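Local atomic coordinates of catalase (PDB entry 1M7S), a protein that breaks hydrogen peroxide down into water and oxygen with the help of a heme group, protecting the cell from peroxide damage. Residues 153-158 and 435-440; 161-166 and 443-448; 410-415 and 450-455; 417-420 and 426-429. All coordinates share one frame; numbering follows the deposited sequence.

Contact 1. Residues 153-158 and 435-440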
loop_
_atom_site.group_PDB
_atom_site.type_symbol
_atom_site.label_atom_id
_atom_site.label_comp_id
_atom_site.label_asym_id
_atom_site.label_seq_id
_atom_site.Cartn_x
_atom_site.Cartn_y
_atom_site.Cartn_z
ATOM N N ASP A 153 19.140 -2.772 22.462
ATOM C CA ASP A 153 18.492 -3.523 23.546
ATOM C C ASP A 153 18.688 -2.716 24.834
ATOM O O ASP A 153 19.713 -2.087 25.067
ATOM C CB ASP A 153 19.088 -4.922 23.602
ATOM C CG ASP A 153 18.747 -5.758 22.389
ATOM O OD1 ASP A 153 17.688 -5.620 21.754
ATOM O OD2 ASP A 153 19.547 -6.647 21.979
ATOM N N ASN A 154 17.686 -2.691 25.695
ATOM C CA ASN A 154 17.735 -1.915 26.943
ATOM C C ASN A 154 16.766 -2.625 27.875
ATOM O O ASN A 154 15.569 -2.340 27.891
ATOM C CB ASN A 154 17.284 -0.471 26.712
ATOM C CG ASN A 154 17.266 0.328 28.016
ATOM O OD1 ASN A 154 17.519 -0.231 29.095
ATOM N ND2 ASN A 154 16.943 1.627 27.924
ATOM N N ASP A 155 17.286 -3.620 28.623
ATOM C CA ASP A 155 16.382 -4.423 29.439
ATOM C C ASP A 155 15.796 -3.725 30.646
ATOM O O ASP A 155 14.727 -4.204 31.084
ATOM C CB ASP A 155 17.029 -5.742 29.827
ATOM C CG ASP A 155 17.565 -6.569 28.681
ATOM O OD1 ASP A 155 17.238 -6.423 27.473
ATOM O OD2 ASP A 155 18.418 -7.454 29.003
ATOM N N SER A 156 16.195 -2.504 31.012
ATOM C CA SER A 156 15.464 -1.780 32.039
ATOM C C SER A 156 14.019 -1.577 31.621
ATOM O O SER A 156 13.179 -1.381 32.527
ATOM C CB SER A 156 16.244 -0.474 32.346
ATOM O OG SER A 156 16.134 0.386 31.207
ATOM N N ARG A 157 13.728 -1.452 30.322
ATOM C CA ARG A 157 12.401 -1.189 29.825
ATOM C C ARG A 157 11.445 -2.357 30.072
ATOM O O ARG A 157 10.352 -2.121 30.588
ATOM C CB ARG A 157 12.466 -0.826 28.319
ATOM C CG ARG A 157 13.335 0.412 28.013
ATOM C CD ARG A 157 13.438 0.814 26.545
ATOM N NE ARG A 157 12.118 1.069 26.019
ATOM C CZ ARG A 157 11.307 0.254 25.331
ATOM N NH1 ARG A 157 11.758 -0.942 24.998
ATOM N NH2 ARG A 157 10.097 0.649 24.997
ATOM N N ARG A 158 11.866 -3.581 29.767
ATOM C CA ARG A 158 10.974 -4.731 30.010
ATOM C C ARG A 158 10.754 -4.922 31.520
ATOM O O ARG A 158 9.659 -5.351 31.886
ATOM C CB ARG A 158 11.538 -6.015 29.405
ATOM C CG ARG A 158 12.763 -6.654 30.063
ATOM C CD ARG A 158 13.272 -7.876 29.306
ATOM N NE ARG A 158 13.626 -7.604 27.915
ATOM C CZ ARG A 158 14.170 -8.483 27.074
ATOM N NH1 ARG A 158 14.412 -8.154 25.798
ATOM N NH2 ARG A 158 14.522 -9.675 27.525
ATOM N N GLY A 435 19.957 -12.230 36.452
ATOM C CA GLY A 435 20.555 -11.124 37.232
ATOM C C GLY A 435 21.327 -10.150 36.338
ATOM O O GLY A 435 21.302 -8.956 36.685
ATOM N N GLU A 436 22.085 -10.582 35.324
ATOM C CA GLU A 436 22.805 -9.618 34.489
ATOM C C GLU A 436 21.848 -8.724 33.709
ATOM O O GLU A 436 22.016 -7.486 33.619
ATOM C CB GLU A 436 23.771 -10.345 33.515
ATOM C CG GLU A 436 24.983 -10.866 34.280
ATOM C CD GLU A 436 25.942 -11.757 33.516
ATOM O OE1 GLU A 436 25.831 -11.951 32.292
ATOM O OE2 GLU A 436 26.856 -12.335 34.166
ATOM N N SER A 437 20.755 -9.362 33.266
ATOM C CA SER A 437 19.731 -8.590 32.533
ATOM C C SER A 437 19.009 -7.541 33.347
ATOM O O SER A 437 18.624 -6.461 32.894
ATOM C CB SER A 437 18.739 -9.569 31.891
ATOM O OG SER A 437 17.729 -8.863 31.165
ATOM N N LEU A 438 18.758 -7.799 34.641
ATOM C CA LEU A 438 18.045 -6.959 35.547
ATOM C C LEU A 438 18.922 -5.920 36.241
ATOM O O LEU A 438 18.374 -4.986 36.842
ATOM C CB LEU A 438 17.546 -7.874 36.686
ATOM C CG LEU A 438 16.107 -7.985 37.137
ATOM C CD1 LEU A 438 16.024 -8.601 38.555
ATOM C CD2 LEU A 438 15.293 -6.714 37.027
ATOM N N ALA A 439 20.233 -6.060 36.163
ATOM C CA ALA A 439 21.150 -5.241 36.977
ATOM C C ALA A 439 20.986 -3.749 36.795
ATOM O O ALA A 439 21.116 -3.015 37.805
ATOM C CB ALA A 439 22.610 -5.607 36.715
ATOM N N ASP A 440 20.689 -3.272 35.572
ATOM C CA ASP A 440 20.563 -1.803 35.544
ATOM C C ASP A 440 19.136 -1.302 35.504
ATOM O O ASP A 440 18.912 -0.204 35.007
ATOM C CB ASP A 440 21.406 -1.237 34.407
ATOM C CG ASP A 440 20.921 -1.584 33.040
ATOM O OD1 ASP A 440 19.970 -2.397 32.924
ATOM O OD2 ASP A 440 21.441 -1.040 32.035
HETATM O O HOH W 1 19.856 0.625 31.131
#

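Contact 2. Residues 161-166 and 443-448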
loop_
_atom_site.group_PDB
_atom_site.type_symbol
_atom_site.label_atom_id
_atom_site.label_comp_id
_atom_site.label_asym_id
_atom_site.label_seq_id
_atom_site.Cartn_x
_atom_site.Cartn_y
_atom_site.Cartn_z
ATOM N N PHE A 161 8.072 -2.563 32.849
ATOM C CA PHE A 161 6.759 -3.148 32.504
ATOM C C PHE A 161 6.417 -4.343 33.378
ATOM O O PHE A 161 5.381 -4.370 34.078
ATOM C CB PHE A 161 6.755 -3.571 31.011
ATOM C CG PHE A 161 5.492 -4.246 30.537
ATOM C CD1 PHE A 161 4.277 -3.607 30.375
ATOM C CD2 PHE A 161 5.550 -5.611 30.321
ATOM C CE1 PHE A 161 3.139 -4.279 29.944
ATOM C CE2 PHE A 161 4.418 -6.303 29.894
ATOM C CZ PHE A 161 3.237 -5.643 29.706
ATOM N N PHE A 162 7.315 -5.336 33.397
ATOM C CA PHE A 162 7.042 -6.598 34.082
ATOM C C PHE A 162 7.000 -6.504 35.603
ATOM O O PHE A 162 6.348 -7.342 36.245
ATOM C CB PHE A 162 8.028 -7.693 33.655
ATOM C CG PHE A 162 7.759 -8.240 32.272
ATOM C CD1 PHE A 162 8.728 -8.293 31.298
ATOM C CD2 PHE A 162 6.502 -8.757 31.996
ATOM C CE1 PHE A 162 8.465 -8.868 30.031
ATOM C CE2 PHE A 162 6.225 -9.303 30.753
ATOM C CZ PHE A 162 7.197 -9.355 29.790
ATOM N N SER A 163 7.534 -5.435 36.193
ATOM C CA SER A 163 7.324 -5.144 37.618
ATOM C C SER A 163 5.850 -4.921 37.945
ATOM O O SER A 163 5.447 -5.156 39.100
ATOM C CB SER A 163 8.160 -3.934 38.073
ATOM O OG SER A 163 7.657 -2.703 37.593
ATOM N N HIS A 164 4.953 -4.602 36.998
ATOM C CA HIS A 164 3.529 -4.538 37.216
ATOM C C HIS A 164 2.818 -5.826 36.802
ATOM O O HIS A 164 1.587 -5.899 36.770
ATOM C CB HIS A 164 2.928 -3.410 36.327
ATOM C CG HIS A 164 3.602 -2.079 36.524
ATOM N ND1 HIS A 164 4.810 -1.813 35.908
ATOM C CD2 HIS A 164 3.276 -0.975 37.256
ATOM C CE1 HIS A 164 5.222 -0.593 36.244
ATOM N NE2 HIS A 164 4.302 -0.089 37.045
ATOM N N VAL A 165 3.572 -6.864 36.400
ATOM C CA VAL A 165 3.018 -8.087 35.819
ATOM C C VAL A 165 3.570 -9.351 36.460
ATOM O O VAL A 165 4.385 -10.108 35.939
ATOM C CB VAL A 165 3.350 -8.085 34.295
ATOM C CG1 VAL A 165 2.619 -9.245 33.578
ATOM C CG2 VAL A 165 2.944 -6.794 33.584
ATOM N N PRO A 166 3.110 -9.691 37.657
ATOM C CA PRO A 166 3.509 -10.830 38.447
ATOM C C PRO A 166 3.180 -12.162 37.736
ATOM O O PRO A 166 3.923 -13.163 37.918
ATOM C CB PRO A 166 2.746 -10.736 39.816
ATOM C CG PRO A 166 1.615 -9.798 39.489
ATOM C CD PRO A 166 2.054 -8.909 38.328
ATOM N N THR A 443 15.739 1.026 40.603
ATOM C CA THR A 443 15.680 0.304 41.872
ATOM C C THR A 443 14.290 -0.165 42.280
ATOM O O THR A 443 14.203 -1.317 42.743
ATOM C CB THR A 443 16.151 1.225 43.042
ATOM O OG1 THR A 443 17.458 1.638 42.636
ATOM C CG2 THR A 443 16.148 0.486 44.359
ATOM N N GLU A 444 13.288 0.683 42.172
ATOM C CA GLU A 444 11.957 0.253 42.575
ATOM C C GLU A 444 11.486 -0.954 41.751
ATOM O O GLU A 444 11.020 -1.935 42.335
ATOM C CB GLU A 444 10.972 1.408 42.486
ATOM C CG GLU A 444 9.629 1.194 43.143
ATOM C CD GLU A 444 8.729 2.421 43.057
ATOM O OE1 GLU A 444 9.064 3.455 43.700
ATOM O OE2 GLU A 444 7.684 2.381 42.357
ATOM N N SER A 445 11.585 -0.913 40.430
ATOM C CA SER A 445 11.138 -2.073 39.630
ATOM C C SER A 445 11.995 -3.303 39.893
ATOM O O SER A 445 11.465 -4.412 39.892
ATOM C CB SER A 445 11.266 -1.799 38.114
ATOM O OG SER A 445 10.328 -0.783 37.812
ATOM N N LYS A 446 13.291 -3.095 40.086
ATOM C CA LYS A 446 14.224 -4.194 40.325
ATOM C C LYS A 446 13.864 -4.929 41.616
ATOM O O LYS A 446 13.765 -6.150 41.572
ATOM C CB LYS A 446 15.669 -3.694 40.419
ATOM C CG LYS A 446 16.701 -4.757 40.744
ATOM C CD LYS A 446 18.060 -4.200 41.130
ATOM C CE LYS A 446 18.711 -3.349 40.052
ATOM N NZ LYS A 446 20.076 -2.881 40.451
ATOM N N ASN A 447 13.621 -4.236 42.740
ATOM C CA ASN A 447 13.290 -4.995 43.948
ATOM C C ASN A 447 11.913 -5.639 43.836
ATOM O O ASN A 447 11.765 -6.673 44.473
ATOM C CB ASN A 447 13.369 -4.124 45.206
ATOM C CG ASN A 447 14.841 -3.789 45.488
ATOM O OD1 ASN A 447 15.730 -4.610 45.346
ATOM N ND2 ASN A 447 15.067 -2.547 45.889
ATOM N N ILE A 448 11.015 -5.050 43.039
ATOM C CA ILE A 448 9.687 -5.685 42.889
ATOM C C ILE A 448 9.830 -6.971 42.076
ATOM O O ILE A 448 9.234 -8.005 42.393
ATOM C CB ILE A 448 8.703 -4.722 42.266
ATOM C CG1 ILE A 448 8.254 -3.673 43.321
ATOM C CG2 ILE A 448 7.480 -5.487 41.711
ATOM C CD1 ILE A 448 7.435 -2.602 42.554
#

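Contact 3. Residues 410-415 and 450-455. Unlike the reference sequence in segment 450-455: Tyr452 (reference Val).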
loop_
_atom_site.group_PDB
_atom_site.type_symbol
_atom_site.label_atom_id
_atom_site.label_comp_id
_atom_site.label_asym_id
_atom_site.label_seq_id
_atom_site.Cartn_x
_atom_site.Cartn_y
_atom_site.Cartn_z
ATOM N N GLN A 410 -2.706 -17.390 40.949
ATOM C CA GLN A 410 -1.564 -18.254 41.317
ATOM C C GLN A 410 -0.300 -17.898 40.535
ATOM O O GLN A 410 0.299 -18.692 39.794
ATOM C CB GLN A 410 -1.990 -19.714 41.085
ATOM C CG GLN A 410 -0.987 -20.669 41.759
ATOM C CD GLN A 410 -1.222 -22.098 41.283
ATOM O OE1 GLN A 410 -0.661 -22.587 40.305
ATOM N NE2 GLN A 410 -2.137 -22.745 42.044
ATOM N N ASN A 411 0.191 -16.662 40.722
ATOM C CA ASN A 411 1.300 -16.217 39.872
ATOM C C ASN A 411 2.662 -16.754 40.149
ATOM O O ASN A 411 3.533 -16.522 39.284
ATOM C CB ASN A 411 1.425 -14.674 39.917
ATOM C CG ASN A 411 0.206 -14.006 39.326
ATOM O OD1 ASN A 411 -0.369 -14.409 38.303
ATOM N ND2 ASN A 411 -0.207 -12.964 40.003
ATOM N N PHE A 412 2.909 -17.371 41.284
ATOM C CA PHE A 412 4.272 -17.775 41.630
ATOM C C PHE A 412 4.526 -19.268 41.778
ATOM O O PHE A 412 5.689 -19.690 41.705
ATOM C CB PHE A 412 4.692 -17.047 42.949
ATOM C CG PHE A 412 4.331 -15.585 42.929
ATOM C CD1 PHE A 412 3.241 -15.114 43.648
ATOM C CD2 PHE A 412 5.014 -14.715 42.095
ATOM C CE1 PHE A 412 2.863 -13.772 43.584
ATOM C CE2 PHE A 412 4.636 -13.366 42.054
ATOM C CZ PHE A 412 3.571 -12.890 42.789
ATOM N N LYS A 413 3.533 -20.119 41.995
ATOM C CA LYS A 413 3.731 -21.527 42.316
ATOM C C LYS A 413 4.434 -22.352 41.264
ATOM O O LYS A 413 5.446 -23.021 41.460
ATOM C CB LYS A 413 2.376 -22.209 42.666
ATOM C CG LYS A 413 2.564 -23.664 43.103
ATOM C CD LYS A 413 1.250 -24.401 43.217
ATOM C CE LYS A 413 1.401 -25.721 43.985
ATOM N NZ LYS A 413 0.157 -25.889 44.822
ATOM N N GLN A 414 3.960 -22.186 40.011
ATOM C CA GLN A 414 4.502 -22.953 38.885
ATOM C C GLN A 414 5.909 -22.492 38.550
ATOM O O GLN A 414 6.753 -23.287 38.114
ATOM C CB GLN A 414 3.534 -22.879 37.696
ATOM C CG GLN A 414 2.453 -23.972 37.802
ATOM C CD GLN A 414 1.616 -24.091 36.523
ATOM O OE1 GLN A 414 2.089 -23.597 35.492
ATOM N NE2 GLN A 414 0.426 -24.714 36.612
ATOM N N ALA A 415 6.177 -21.205 38.784
ATOM C CA ALA A 415 7.515 -20.663 38.530
ATOM C C ALA A 415 8.497 -21.281 39.525
ATOM O O ALA A 415 9.626 -21.568 39.156
ATOM C CB ALA A 415 7.497 -19.144 38.745
ATOM N N LEU A 450 12.473 -8.809 41.886
ATOM C CA LEU A 450 13.132 -9.782 42.778
ATOM C C LEU A 450 12.172 -10.420 43.750
ATOM O O LEU A 450 12.261 -11.615 44.085
ATOM C CB LEU A 450 14.277 -9.038 43.506
ATOM C CG LEU A 450 15.491 -8.751 42.605
ATOM C CD1 LEU A 450 16.526 -7.919 43.366
ATOM C CD2 LEU A 450 16.138 -9.994 42.005
ATOM N N SER A 451 11.199 -9.634 44.228
ATOM C CA SER A 451 10.193 -10.162 45.163
ATOM C C SER A 451 9.379 -11.257 44.492
ATOM O O SER A 451 9.009 -12.260 45.133
ATOM C CB SER A 451 9.302 -9.059 45.741
ATOM O OG SER A 451 8.307 -8.574 44.853
ATOM N N TYR A 452 9.095 -11.076 43.188
ATOM C CA TYR A 452 8.379 -12.137 42.458
ATOM C C TYR A 452 9.169 -13.418 42.420
ATOM O O TYR A 452 8.646 -14.507 42.660
ATOM C CB TYR A 452 8.027 -11.680 41.036
ATOM C CG TYR A 452 7.129 -10.444 40.998
ATOM C CD1 TYR A 452 7.087 -9.689 39.816
ATOM C CD2 TYR A 452 6.281 -10.092 42.032
ATOM C CE1 TYR A 452 6.252 -8.589 39.734
ATOM C CE2 TYR A 452 5.464 -8.976 41.970
ATOM C CZ TYR A 452 5.445 -8.228 40.803
ATOM O OH TYR A 452 4.653 -7.117 40.711
ATOM N N LEU A 453 10.473 -13.358 42.157
ATOM C CA LEU A 453 11.349 -14.504 42.087
ATOM C C LEU A 453 11.512 -15.128 43.475
ATOM O O LEU A 453 11.505 -16.353 43.630
ATOM C CB LEU A 453 12.703 -14.066 41.531
ATOM C CG LEU A 453 12.686 -13.368 40.151
ATOM C CD1 LEU A 453 14.141 -13.179 39.690
ATOM C CD2 LEU A 453 11.892 -14.235 39.182
ATOM N N TYR A 454 11.592 -14.258 44.468
ATOM C CA TYR A 454 11.739 -14.740 45.873
ATOM C C TYR A 454 10.495 -15.454 46.321
ATOM O O TYR A 454 10.545 -16.408 47.108
ATOM C CB TYR A 454 11.967 -13.521 46.801
ATOM C CG TYR A 454 12.399 -13.983 48.199
ATOM C CD1 TYR A 454 13.736 -14.201 48.463
ATOM C CD2 TYR A 454 11.449 -14.211 49.180
ATOM C CE1 TYR A 454 14.155 -14.646 49.725
ATOM C CE2 TYR A 454 11.871 -14.680 50.430
ATOM C CZ TYR A 454 13.211 -14.860 50.685
ATOM O OH TYR A 454 13.608 -15.321 51.931
ATOM N N LYS A 455 9.339 -15.013 45.850
ATOM C CA LYS A 455 8.078 -15.665 46.242
ATOM C C LYS A 455 7.931 -16.993 45.526
ATOM O O LYS A 455 7.363 -17.912 46.120
ATOM C CB LYS A 455 6.944 -14.684 45.992
ATOM C CG LYS A 455 5.550 -15.195 46.292
ATOM C CD LYS A 455 5.368 -15.446 47.789
ATOM C CE LYS A 455 3.867 -15.685 47.990
ATOM N NZ LYS A 455 3.585 -16.547 49.149
#

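Contact 4. Residues 417-420 and 426-429. Unlike the reference sequence in segment 417-420: Tyr419 (reference Phe).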
loop_
_atom_site.group_PDB
_atom_site.type_symbol
_atom_site.label_atom_id
_atom_site.label_comp_id
_atom_site.label_asym_id
_atom_site.label_seq_id
_atom_site.Cartn_x
_atom_site.Cartn_y
_atom_site.Cartn_z
ATOM N N ASP A 417 8.058 -24.250 41.054
ATOM C CA ASP A 417 8.120 -25.635 40.609
ATOM C C ASP A 417 9.170 -25.803 39.536
ATOM O O ASP A 417 10.049 -26.644 39.595
ATOM C CB ASP A 417 6.754 -26.129 40.110
ATOM C CG ASP A 417 5.810 -26.299 41.278
ATOM O OD1 ASP A 417 6.275 -26.399 42.422
ATOM O OD2 ASP A 417 4.573 -26.317 41.080
ATOM N N LEU A 418 9.119 -24.935 38.505
ATOM C CA LEU A 418 10.095 -24.931 37.423
ATOM C C LEU A 418 11.521 -24.720 37.876
ATOM O O LEU A 418 12.411 -25.560 37.539
ATOM C CB LEU A 418 9.632 -23.867 36.408
ATOM C CG LEU A 418 10.358 -23.776 35.090
ATOM C CD1 LEU A 418 10.231 -25.113 34.353
ATOM C CD2 LEU A 418 9.697 -22.674 34.231
ATOM N N TYR A 419 11.769 -23.723 38.719
ATOM C CA TYR A 419 13.071 -23.433 39.289
ATOM C C TYR A 419 13.629 -24.645 40.027
ATOM O O TYR A 419 14.755 -25.092 39.756
ATOM C CB TYR A 419 13.010 -22.277 40.340
ATOM C CG TYR A 419 14.369 -21.928 40.902
ATOM C CD1 TYR A 419 15.319 -21.215 40.227
ATOM C CD2 TYR A 419 14.728 -22.416 42.179
ATOM C CE1 TYR A 419 16.580 -20.943 40.725
ATOM C CE2 TYR A 419 15.966 -22.156 42.701
ATOM C CZ TYR A 419 16.884 -21.428 41.990
ATOM O OH TYR A 419 18.139 -21.181 42.539
ATOM N N ARG A 420 12.815 -25.255 40.878
ATOM C CA ARG A 420 13.226 -26.413 41.652
ATOM C C ARG A 420 13.473 -27.665 40.827
ATOM O O ARG A 420 14.201 -28.570 41.308
ATOM C CB ARG A 420 12.201 -26.757 42.745
ATOM C CG ARG A 420 12.264 -25.749 43.893
ATOM C CD ARG A 420 11.313 -26.163 45.003
ATOM N NE ARG A 420 9.975 -25.751 44.727
ATOM C CZ ARG A 420 9.392 -24.577 44.754
ATOM N NH1 ARG A 420 10.009 -23.439 45.096
ATOM N NH2 ARG A 420 8.107 -24.547 44.437
ATOM N N GLU A 426 21.908 -25.756 35.612
ATOM C CA GLU A 426 20.855 -24.964 34.950
ATOM C C GLU A 426 20.440 -23.815 35.865
ATOM O O GLU A 426 20.126 -22.695 35.439
ATOM C CB GLU A 426 19.674 -25.829 34.531
ATOM C CG GLU A 426 19.941 -26.867 33.455
ATOM C CD GLU A 426 18.903 -27.969 33.343
ATOM O OE1 GLU A 426 18.159 -28.301 34.303
ATOM O OE2 GLU A 426 18.783 -28.585 32.246
ATOM N N LYS A 427 20.387 -24.049 37.176
ATOM C CA LYS A 427 20.039 -23.006 38.118
ATOM C C LYS A 427 21.056 -21.863 38.035
ATOM O O LYS A 427 20.684 -20.696 38.036
ATOM C CB LYS A 427 19.973 -23.534 39.564
ATOM C CG LYS A 427 18.624 -24.205 39.902
ATOM C CD LYS A 427 18.645 -24.491 41.412
ATOM C CE LYS A 427 17.484 -25.357 41.870
ATOM N NZ LYS A 427 17.553 -26.682 41.177
ATOM N N THR A 428 22.335 -22.208 38.034
ATOM C CA THR A 428 23.408 -21.191 37.963
ATOM C C THR A 428 23.343 -20.318 36.718
ATOM O O THR A 428 23.555 -19.108 36.812
ATOM C CB THR A 428 24.752 -21.945 38.091
ATOM O OG1 THR A 428 24.702 -22.475 39.439
ATOM C CG2 THR A 428 25.933 -21.034 37.880
ATOM N N ASP A 429 23.107 -20.910 35.581
ATOM C CA ASP A 429 22.968 -20.195 34.304
ATOM C C ASP A 429 21.726 -19.327 34.335
ATOM O O ASP A 429 21.831 -18.131 33.977
ATOM C CB ASP A 429 22.969 -21.164 33.122
ATOM C CG ASP A 429 24.332 -21.798 32.923
ATOM O OD1 ASP A 429 25.319 -21.205 33.430
ATOM O OD2 ASP A 429 24.432 -22.867 32.277
HETATM O O HOH W 2 15.678 -27.958 43.396
#

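Contact 1. Residues 153-158 and 435-440
The carboxylate of Asp155 meets the hydroxyl of Ser437 across the contact. Ser437 OG donates to Asp155 OD2 at 2.7 Å. It arrives from above the carboxylate plane, 40° out of it. The other oxygen, Asp155 OD1, sits over one face of the Arg158 guanidinium, toward the rim. The distance from Asp155 OD1 to Arg158 NH1 is long, 3.7 Å, and no N-H points at the oxygen. This salt bridge therefore rests on charge alone. The N-H groups of Arg158 have other partners: NH1 bonds to Phe144 O and NH2 to Tyr176 OH. Tyr176 OH is also bonded to Ser437 OG, which ties the arginine and the serine together.

The third flat group is the amide of Asn154. One face of it receives both donors of Ser156: OG reaches Asn154 OD1 at 2.6 Å, and N reaches the same OD1 at 3.3 Å. Water 1 also donates to Asn154 OD1, and it donates to Asp440 OD2 at 2.5 Å, so it bridges the segments. Close by, Ser156 CB rests against Asp440 O at 3.8 Å.

Asn154 is the N-cap of helix 155-163, and its side chain makes the capping bond to Ser156 N. The contact thus sets a capped helix start against helix 424-438 of the C-terminal helical domain, which packs on helices inserted between barrel strands of the catalase fold.

Contact 2. Residues 161-166 and 443-448
First torsions of opposite sign set the hydroxyls of Ser163 and Ser445 side by side, pointing much the same way. In Ser163, OG lies between the backbone N and the carbonyl carbon (chi1 73°). In Ser445 it lies anti to the carbonyl carbon (chi1 -67°). Ser163 OG and Ser445 OG are 3.3 Å apart. Small side chains let the backbones come close, with 5.3 Å between Ser163 CA and Ser445 CA.

One turn on, Ile448 places its CG2 branch against the backbone of Ser163. Ile448 CG2 lies 3.3 Å from Ser163 O and 4.0 Å from Ser163 CB. Ser163 O is not left to this methyl alone, because it also bonds to Tyr452 OH. Ser163 OG bonds to Asp160 O within its own helix and to Arg380 NH2 of a second subunit. Arg380 of that second subunit also pairs with Glu444 in a salt bridge between chains and bonds weakly to Ser445 OG, so it links both helices to the neighbouring chain.

Next in the chain, His164 folds back on Phe161. Its ND1 donates to Phe161 O at 3.2 Å. The acceptor lies nearly in the imidazole plane, but the donor stands 42° out of the carbonyl plane. His164 N reaches Phe161 O from the same face at 3.0 Å. Two bonds grip this oxygen, and the one from ND1 limits the turning of the imidazole.

This is close helix packing through small residues at a subunit interface, where helix 155-163 meets the C-terminal helical domain of the catalase tetramer.

Contact 3. Residues 410-415 and 450-455
Phe412 projects from the chain just before helix 413-421 and packs on helix 443-456. Both belong to the C-terminal helical domain of the catalase fold. Lys455 supplies the nearest atom: Lys455 CG lies 3.5 Å from Phe412 CD1. This methylene sits over one face of the ring, 3.9 Å from the Phe412 centroid and 30° off the normal, and makes a CH-pi contact. The lysine chain runs across the phenyl ring at about a right angle.

One helical turn back, Tyr452 touches the far part of the same ring. Tyr452 CD2 approaches Phe412 CE2 to 3.7 Å. The two rings are inclined by 32° and their centroids are 5.8 Å apart, so they meet obliquely. The Tyr452 backbone takes part as well, with its O at 3.7 Å from Phe412 CD2.

Thr169, on helix 169-176, packs against both Phe412 and Tyr452. The backbone of Lys455 is part of helix 443-456, bonded to Ser451 O. The lysine starts with CG anti to its own amide nitrogen (chi1 178°) and then bends at the second torsion. This lays its first methylenes on the phenyl ring and carries the charged end away, to a salt bridge between NZ and Asp484 OD1. On the opposite face of the Phe412 ring, Asn411 CB stands over the centre, 3.9 Å above the plane.

Contact 4. Residues 417-420 and 426-429
Lys427 lays its aliphatic chain over one face of the Tyr419 ring. The lysine is extended through its second and third torsions and bends only at the fourth (chi4 61°). Its methylenes therefore pass over the ring one after another, and the ammonium then hooks toward the backbone of helix 413-421. Tyr419 has CG opposite its amide nitrogen (chi1 -178°), which brings the phenol end out to the lysine. The two side chains cross at about a right angle.

Lys427 CG sits 4.2 Å from the Tyr419 centroid, 25° off the normal, in a CH-pi contact. Further along, Lys427 CD comes to 3.5 Å from Tyr419 OH. Lys427 CE is likewise 3.5 Å from Tyr419 O. The charge itself stands well off: Lys427 NZ is 5.4 Å from the Tyr419 centroid, at most a weak cation-pi attraction.

The contact joins two consecutive helices, 413-421 and 424-438, across the short turn between them in the C-terminal helical domain. Helix 458-467 borders it. Its Tyr460 stacks on Tyr419, and its Asn459 takes a hydrogen bond with Tyr419 OH through OD1.

Water 2 links the two helices. It donates to Arg420 O at 2.6 Å and accepts from Lys427 NZ at 3.2 Å. Arg420 leaves the backbone on the side away from 426-429, and its guanidinium reaches back to Asp417. Arg420 NH2 forms a salt bridge with Asp417 OD1 at 3.3 Å, meeting it from above the carboxylate plane. Arg420 NH1 has a second carboxylate partner in Asp457 OD1.

In the fold
All four contacts lie on the same side of the chain's centre, about 24 to 26 Å from it, away from the heme pocket and the predicted active-site residues His52 and Asn124. Contacts 1 and 2 share helix 155-163, and their centres are about 11 Å apart. Lys446 NZ of contact 2 probably bonds to Ala439 O of contact 1 at 2.8 Å. Contacts 2 and 3 share helix 443-456, with centres about 12 Å apart, and Pro166 packs on Phe412. Leu438 touches Leu450 between contacts 1 and 3. Contact 4 is nested in the loops closed by the others. It shares helix 413-421 with contact 3, about 13 Å away between centres, and helix 424-438 with contact 1, about 20 Å away without touching.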